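Side-chain contacts in alginate lyase AlgAT5 (Defluviitalea, PDB 5ZQI), which probably cleaves alginate by beta-elimination, as a beta-sandwich lyase of polysaccharide lyase family 7: residues M175-L178 and L183-E186; T197-E200 and R204-V207; E190-L195 and L226-S231. All blocks are in the same frame, centred on the assembly; numbering follows the deposited sequence.

Contact 1 of 3, residues M175-L178 and L183-E186; sequences MIRL and LFVE. With SO4 (sulfate ion), chain B.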
# COMPACT_ATOMS: atom_id res chain seq x y z
N MET A 175 8.44 2.41 3.02
CA MET A 175 7.64 1.50 2.23
C MET A 175 7.84 0.06 2.71
O MET A 175 8.96 -0.34 3.07
CB MET A 175 7.96 1.57 0.72
CG MET A 175 7.84 2.98 0.13
SD MET A 175 7.77 3.05 -1.65
CE MET A 175 9.37 2.34 -2.01
N ILE A 176 6.76 -0.70 2.71
CA ILE A 176 6.78 -2.13 2.96
C ILE A 176 7.00 -2.81 1.61
O ILE A 176 6.13 -2.78 0.75
CB ILE A 176 5.49 -2.60 3.63
CG1 ILE A 176 5.16 -1.73 4.86
CG2 ILE A 176 5.60 -4.10 4.03
CD1 ILE A 176 6.23 -1.66 5.94
N ARG A 177 8.14 -3.48 1.46
CA ARG A 177 8.63 -3.90 0.15
C ARG A 177 8.93 -5.39 0.17
O ARG A 177 9.58 -5.90 1.09
CB ARG A 177 9.87 -3.11 -0.21
CG ARG A 177 10.36 -3.29 -1.64
CD ARG A 177 11.41 -2.20 -1.98
NE ARG A 177 11.93 -2.42 -3.33
CZ ARG A 177 11.90 -1.55 -4.32
NH1 ARG A 177 11.49 -0.31 -4.11
NH2 ARG A 177 12.36 -1.91 -5.50
N LEU A 178 8.50 -6.08 -0.88
CA LEU A 178 8.85 -7.48 -1.11
C LEU A 178 9.68 -7.57 -2.39
O LEU A 178 9.25 -7.09 -3.44
CB LEU A 178 7.61 -8.35 -1.23
CG LEU A 178 7.93 -9.84 -1.37
CD1 LEU A 178 8.49 -10.49 -0.13
CD2 LEU A 178 6.66 -10.58 -1.85
N LEU A 183 11.08 -9.71 2.47
CA LEU A 183 10.13 -8.68 2.89
C LEU A 183 10.82 -7.78 3.90
O LEU A 183 11.33 -8.26 4.90
CB LEU A 183 8.91 -9.36 3.50
CG LEU A 183 7.77 -8.44 3.87
CD1 LEU A 183 7.05 -7.85 2.66
CD2 LEU A 183 6.72 -9.12 4.77
N PHE A 184 10.84 -6.46 3.63
CA PHE A 184 11.63 -5.54 4.41
C PHE A 184 11.02 -4.15 4.35
O PHE A 184 10.11 -3.88 3.57
CB PHE A 184 13.10 -5.52 3.94
CG PHE A 184 13.31 -5.07 2.53
CD1 PHE A 184 13.25 -5.97 1.49
CD2 PHE A 184 13.58 -3.74 2.23
CE1 PHE A 184 13.44 -5.57 0.18
CE2 PHE A 184 13.76 -3.32 0.92
CZ PHE A 184 13.71 -4.24 -0.10
N VAL A 185 11.49 -3.28 5.23
CA VAL A 185 11.12 -1.87 5.25
C VAL A 185 12.20 -1.10 4.53
O VAL A 185 13.39 -1.23 4.86
CB VAL A 185 10.93 -1.34 6.69
CG1 VAL A 185 10.39 0.07 6.65
CG2 VAL A 185 10.07 -2.25 7.49
N GLU A 186 11.79 -0.31 3.53
CA GLU A 186 12.68 0.54 2.74
C GLU A 186 12.45 2.01 3.07
O GLU A 186 11.31 2.44 3.32
CB GLU A 186 12.44 0.30 1.24
CG GLU A 186 13.58 0.77 0.36
CD GLU A 186 13.28 0.65 -1.14
OE1 GLU A 186 12.36 1.36 -1.63
OE2 GLU A 186 13.95 -0.14 -1.82
S SO4 B . 13.91 0.86 -7.77
O1 SO4 B . 15.16 0.19 -8.14
O2 SO4 B . 14.10 1.64 -6.55
O3 SO4 B . 13.48 1.74 -8.86
O4 SO4 B . 12.87 -0.13 -7.51
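Arg177 reaches over the strand pair to meet two anions at once: its NH1 makes a salt bridge with Glu186 OE1 at 3.1 Å, the hydrogen bond in it weak and bent. NH2 gives a straighter bond to sulfate O4 at 2.7 Å, which comes in at the guanidinium edge. The sulfate is also hydrogen-bonded by Tyr118 and Lys158. The two carboxylate oxygens of Glu186 play different parts. OE1 takes the salt bridge and also lies 3.2 Å from the Met175 methyl CE, whereas OE2 sits over one face of the guanidinium, whose plane is turned 40° from that of the carboxylate. With CG anti to the backbone N (chi1 -171°) and the chain extended as far as NE, Arg177 runs beside Phe184, and its CB lies over the face of that ring, shifted toward the rim, in a CH-pi contact 4.2 Å from the centroid; CD touches the ring rim at CZ. NE is held by a salt bridge to Glu179, and NH2 also bonds His160, so several partners fix the guanidinium. Beneath these groups, Met175 pairs with Glu186 and Arg177 with Phe184 through reciprocal N-H to O bonds. On the other face of the hairpin the packing is apolar: Ile176 CD1 meets Val185 CG2, and Leu178 CD1 rests on Leu183 CB at 3.8 Å. This is an antiparallel beta hairpin of a PL7 beta-sandwich, with one face turned to the sandwich core and the other carrying a charged cluster that holds a sulfate, probably from the crystallisation liquor.

Contact 2 of 3, residues T197-E200 and R204-V207; sequences TDYE and RFTV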
# COMPACT_ATOMS: atom_id res chain seq x y z
N THR A 197 12.79 -12.88 5.90
CA THR A 197 13.72 -13.28 4.85
C THR A 197 13.32 -14.58 4.16
O THR A 197 14.04 -15.05 3.27
CB THR A 197 15.15 -13.45 5.41
OG1 THR A 197 15.14 -14.37 6.51
CG2 THR A 197 15.71 -12.11 5.87
N ASP A 198 12.14 -15.12 4.48
CA ASP A 198 11.67 -16.38 3.93
C ASP A 198 10.17 -16.27 3.64
O ASP A 198 9.37 -17.10 4.05
CB ASP A 198 11.97 -17.53 4.89
CG ASP A 198 11.56 -18.90 4.35
OD1 ASP A 198 11.87 -19.25 3.18
OD2 ASP A 198 10.94 -19.67 5.14
N TYR A 199 9.76 -15.21 2.94
CA TYR A 199 8.35 -14.97 2.68
C TYR A 199 7.90 -15.74 1.45
O TYR A 199 8.43 -15.54 0.35
CB TYR A 199 8.04 -13.48 2.48
CG TYR A 199 6.56 -13.26 2.25
CD1 TYR A 199 5.68 -13.22 3.31
CD2 TYR A 199 6.05 -13.12 0.97
CE1 TYR A 199 4.34 -13.06 3.12
CE2 TYR A 199 4.69 -12.97 0.77
CZ TYR A 199 3.84 -12.98 1.84
OH TYR A 199 2.48 -12.86 1.65
N GLU A 200 6.92 -16.62 1.64
CA GLU A 200 6.33 -17.38 0.55
C GLU A 200 5.01 -16.76 0.11
O GLU A 200 4.17 -16.44 0.93
CB GLU A 200 6.10 -18.84 0.97
CG GLU A 200 7.34 -19.59 1.36
CD GLU A 200 7.03 -21.02 1.77
OE1 GLU A 200 5.98 -21.54 1.32
OE2 GLU A 200 7.82 -21.62 2.53
N ARG A 204 -0.48 -15.10 4.69
CA ARG A 204 -1.11 -13.99 5.37
C ARG A 204 -0.20 -13.45 6.47
O ARG A 204 0.41 -14.21 7.23
CB ARG A 204 -2.46 -14.44 5.96
CG ARG A 204 -3.41 -13.30 6.38
CD ARG A 204 -4.83 -13.81 6.56
NE ARG A 204 -5.64 -12.86 7.31
CZ ARG A 204 -6.91 -13.04 7.59
NH1 ARG A 204 -7.53 -14.14 7.20
NH2 ARG A 204 -7.57 -12.09 8.25
N PHE A 205 -0.10 -12.12 6.54
CA PHE A 205 0.67 -11.48 7.60
C PHE A 205 0.00 -10.16 7.98
O PHE A 205 -0.77 -9.57 7.20
CB PHE A 205 2.15 -11.22 7.22
CG PHE A 205 2.36 -10.24 6.10
CD1 PHE A 205 2.42 -10.67 4.82
CD2 PHE A 205 2.59 -8.88 6.32
CE1 PHE A 205 2.66 -9.78 3.74
CE2 PHE A 205 2.81 -8.01 5.27
CZ PHE A 205 2.80 -8.46 3.97
N THR A 206 0.35 -9.67 9.17
CA THR A 206 -0.01 -8.33 9.58
C THR A 206 1.23 -7.46 9.67
O THR A 206 2.27 -7.90 10.16
CB THR A 206 -0.76 -8.32 10.91
OG1 THR A 206 0.09 -8.73 11.98
CG2 THR A 206 -1.92 -9.24 10.83
N VAL A 207 1.11 -6.23 9.20
CA VAL A 207 2.13 -5.22 9.38
C VAL A 207 1.47 -4.01 10.02
O VAL A 207 0.39 -3.58 9.60
CB VAL A 207 2.83 -4.87 8.06
CG1 VAL A 207 1.88 -4.38 6.98
CG2 VAL A 207 3.96 -3.88 8.31
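The Tyr199 and Phe205 rings meet obliquely, their planes 87° apart and their centroids 5.5 Å from each other. Tyr199 OH lies at the edge of the Phe205 ring, in its plane, 3.7 Å from CE1. The closest touch is between Tyr199 CE1 and Phe205 CD1 at 3.5 Å. Tyr199 holds CG anti to its own N (chi1 -179°), which carries the phenol across to the strand, while Phe205 has CG between N and the carbonyl carbon (chi1 65°), a setting that puts the CD1-CE1 side of its ring against the tyrosine. The phenol oxygen is buried but satisfied: it is hydrogen-bonded to Thr203 O and to Ile151 N, and these bonds fix where the tyrosine ring ends. The contact therefore joins the loop that follows strand 190-194 to the start of strand 205-212 through a single aromatic pair. Leu178 of strand 172-179 packs against Tyr199, Tyr220 of strand 215-220 touches both rings, and Gln149 of strand 142-153 lies beside Phe205, so the pair sits between strands of the two sheets of the sandwich.

Contact 3 of 3, residues E190-L195 and L226-S231; sequences EELADL and LTYNKS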
# COMPACT_ATOMS: atom_id res chain seq x y z
N GLU A 190 16.81 2.49 0.36
CA GLU A 190 17.69 1.49 0.95
C GLU A 190 16.96 0.76 2.07
O GLU A 190 15.95 1.23 2.61
CB GLU A 190 18.98 2.12 1.52
CG GLU A 190 19.81 2.91 0.50
CD GLU A 190 20.28 2.08 -0.69
OE1 GLU A 190 20.26 0.82 -0.61
OE2 GLU A 190 20.66 2.68 -1.73
N GLU A 191 17.45 -0.43 2.38
CA GLU A 191 16.84 -1.27 3.39
C GLU A 191 17.06 -0.70 4.78
O GLU A 191 18.19 -0.35 5.16
CB GLU A 191 17.43 -2.67 3.30
CG GLU A 191 17.25 -3.34 1.93
CD GLU A 191 17.82 -4.75 1.87
OE1 GLU A 191 18.13 -5.33 2.93
OE2 GLU A 191 17.96 -5.27 0.75
N LEU A 192 15.99 -0.63 5.56
CA LEU A 192 16.05 -0.19 6.94
C LEU A 192 16.02 -1.35 7.93
O LEU A 192 16.70 -1.29 8.96
CB LEU A 192 14.88 0.74 7.26
CG LEU A 192 14.89 2.06 6.48
CD1 LEU A 192 13.68 2.90 6.86
CD2 LEU A 192 16.15 2.85 6.74
N ALA A 193 15.25 -2.40 7.63
CA ALA A 193 15.08 -3.52 8.54
C ALA A 193 14.37 -4.64 7.79
O ALA A 193 13.47 -4.38 7.00
CB ALA A 193 14.27 -3.14 9.77
N ASP A 194 14.75 -5.87 8.10
CA ASP A 194 14.05 -7.04 7.62
C ASP A 194 12.74 -7.25 8.37
O ASP A 194 12.67 -7.08 9.59
CB ASP A 194 14.94 -8.27 7.79
CG ASP A 194 16.06 -8.35 6.78
OD1 ASP A 194 16.07 -7.54 5.82
OD2 ASP A 194 16.95 -9.20 6.96
N LEU A 195 11.71 -7.65 7.64
CA LEU A 195 10.52 -8.22 8.25
C LEU A 195 10.51 -9.75 8.16
O LEU A 195 10.17 -10.41 9.13
CB LEU A 195 9.25 -7.65 7.59
CG LEU A 195 9.12 -6.12 7.59
CD1 LEU A 195 7.80 -5.71 6.92
CD2 LEU A 195 9.18 -5.55 9.01
N LEU A 226 11.50 -2.66 13.61
CA LEU A 226 12.20 -1.42 13.30
C LEU A 226 11.68 -0.30 14.18
O LEU A 226 10.46 -0.16 14.35
CB LEU A 226 12.01 -1.02 11.83
CG LEU A 226 12.54 0.37 11.42
CD1 LEU A 226 14.04 0.47 11.47
CD2 LEU A 226 12.00 0.62 10.01
N THR A 227 12.60 0.47 14.75
CA THR A 227 12.34 1.78 15.33
C THR A 227 13.26 2.78 14.65
O THR A 227 14.49 2.65 14.71
CB THR A 227 12.58 1.75 16.84
OG1 THR A 227 11.81 0.70 17.43
CG2 THR A 227 12.13 3.07 17.48
N TYR A 228 12.67 3.77 13.97
CA TYR A 228 13.38 4.62 13.01
C TYR A 228 13.14 6.08 13.31
O TYR A 228 12.00 6.54 13.26
CB TYR A 228 12.92 4.24 11.60
CG TYR A 228 13.41 5.04 10.43
CD1 TYR A 228 14.76 5.20 10.18
CD2 TYR A 228 12.50 5.62 9.55
CE1 TYR A 228 15.18 5.94 9.08
CE2 TYR A 228 12.92 6.34 8.46
CZ TYR A 228 14.26 6.49 8.23
OH TYR A 228 14.66 7.22 7.12
N ASN A 229 14.20 6.81 13.63
CA ASN A 229 14.06 8.24 13.87
C ASN A 229 13.63 8.97 12.60
O ASN A 229 14.27 8.84 11.55
CB ASN A 229 15.37 8.85 14.36
CG ASN A 229 15.78 8.36 15.72
OD1 ASN A 229 14.94 7.92 16.51
ND2 ASN A 229 17.07 8.43 16.00
N LYS A 230 12.61 9.81 12.72
CA LYS A 230 12.13 10.59 11.59
C LYS A 230 11.21 11.70 12.07
O LYS A 230 10.19 11.45 12.74
CB LYS A 230 11.43 9.65 10.58
CG LYS A 230 11.00 10.36 9.31
CD LYS A 230 12.18 10.80 8.49
CE LYS A 230 12.75 9.69 7.62
NZ LYS A 230 13.75 10.24 6.66
N SER A 231 11.55 12.92 11.69
CA SER A 231 10.79 14.13 12.02
C SER A 231 10.34 14.72 10.69
O SER A 231 11.14 15.36 10.00
CB SER A 231 11.64 15.08 12.83
OG SER A 231 10.98 16.33 13.04
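Leu192 leads across to Tyr228, and its side chain can be followed atom by atom. CB comes first, 4.0 Å from Leu226 CD2. CG then swings beside the backbone N, opposite the carbonyl carbon (chi1 -65°), which carries the two methyls on toward the tyrosine. CD1 ends over the middle of the Tyr228 ring, 3.8 Å from the centroid and only 8° off the ring normal, a CH-pi contact on the face with the methyl close to all six carbons. CD2 goes to the rim of the same ring and meets CE1 at 4.0 Å. The leucine and tyrosine side chains cross at about a right angle. Tyr228 turns CG away from its own N (chi1 175°), bringing the ring toward strand 190-194. Next along the strand, at Ala193, the CA atoms of the two segments come nearest, opposite Leu226; Ala193 CB touches Leu226 CB at 3.7 Å, and Leu226 CD1 lies near the same methyl. No hydrogen bond links the two segments; the contact is made by aliphatic side chains and the face of the Tyr228 ring, and it lies near the surface. Ile174 of strand 172-179 packs on both Leu192 and Tyr228, while Val185 touches Leu226. Leu192 and Ala193 both face Val185, a classic beta bulge in strand 190-194. Here, where strand 223-229 is outermost in its own sheet, side chains from the two sheets close one border of the core of a beta-sandwich.

How the contacts relate
Along the chain the order is simple: contact 1 is a hairpin, strand 190-194 follows it and pairs with strand 182-187, and the loop and strand start of contact 2 come next, before strand 223-229 completes contact 3. Contact 1 lies about 11 Å from contact 2 and about 10 Å from contact 3, centre to centre, and touches both; contacts 2 and 3 are about 17 Å apart and merely adjoin in sequence. Leu183 packs on Phe205, and Ile176 on Val207, across the core. Contact 3 joins the two sheets, while contact 2 packs the connecting loop on the second. The chain thus passes from one sheet to the facing one, and all three contacts surround one part of the sandwich core.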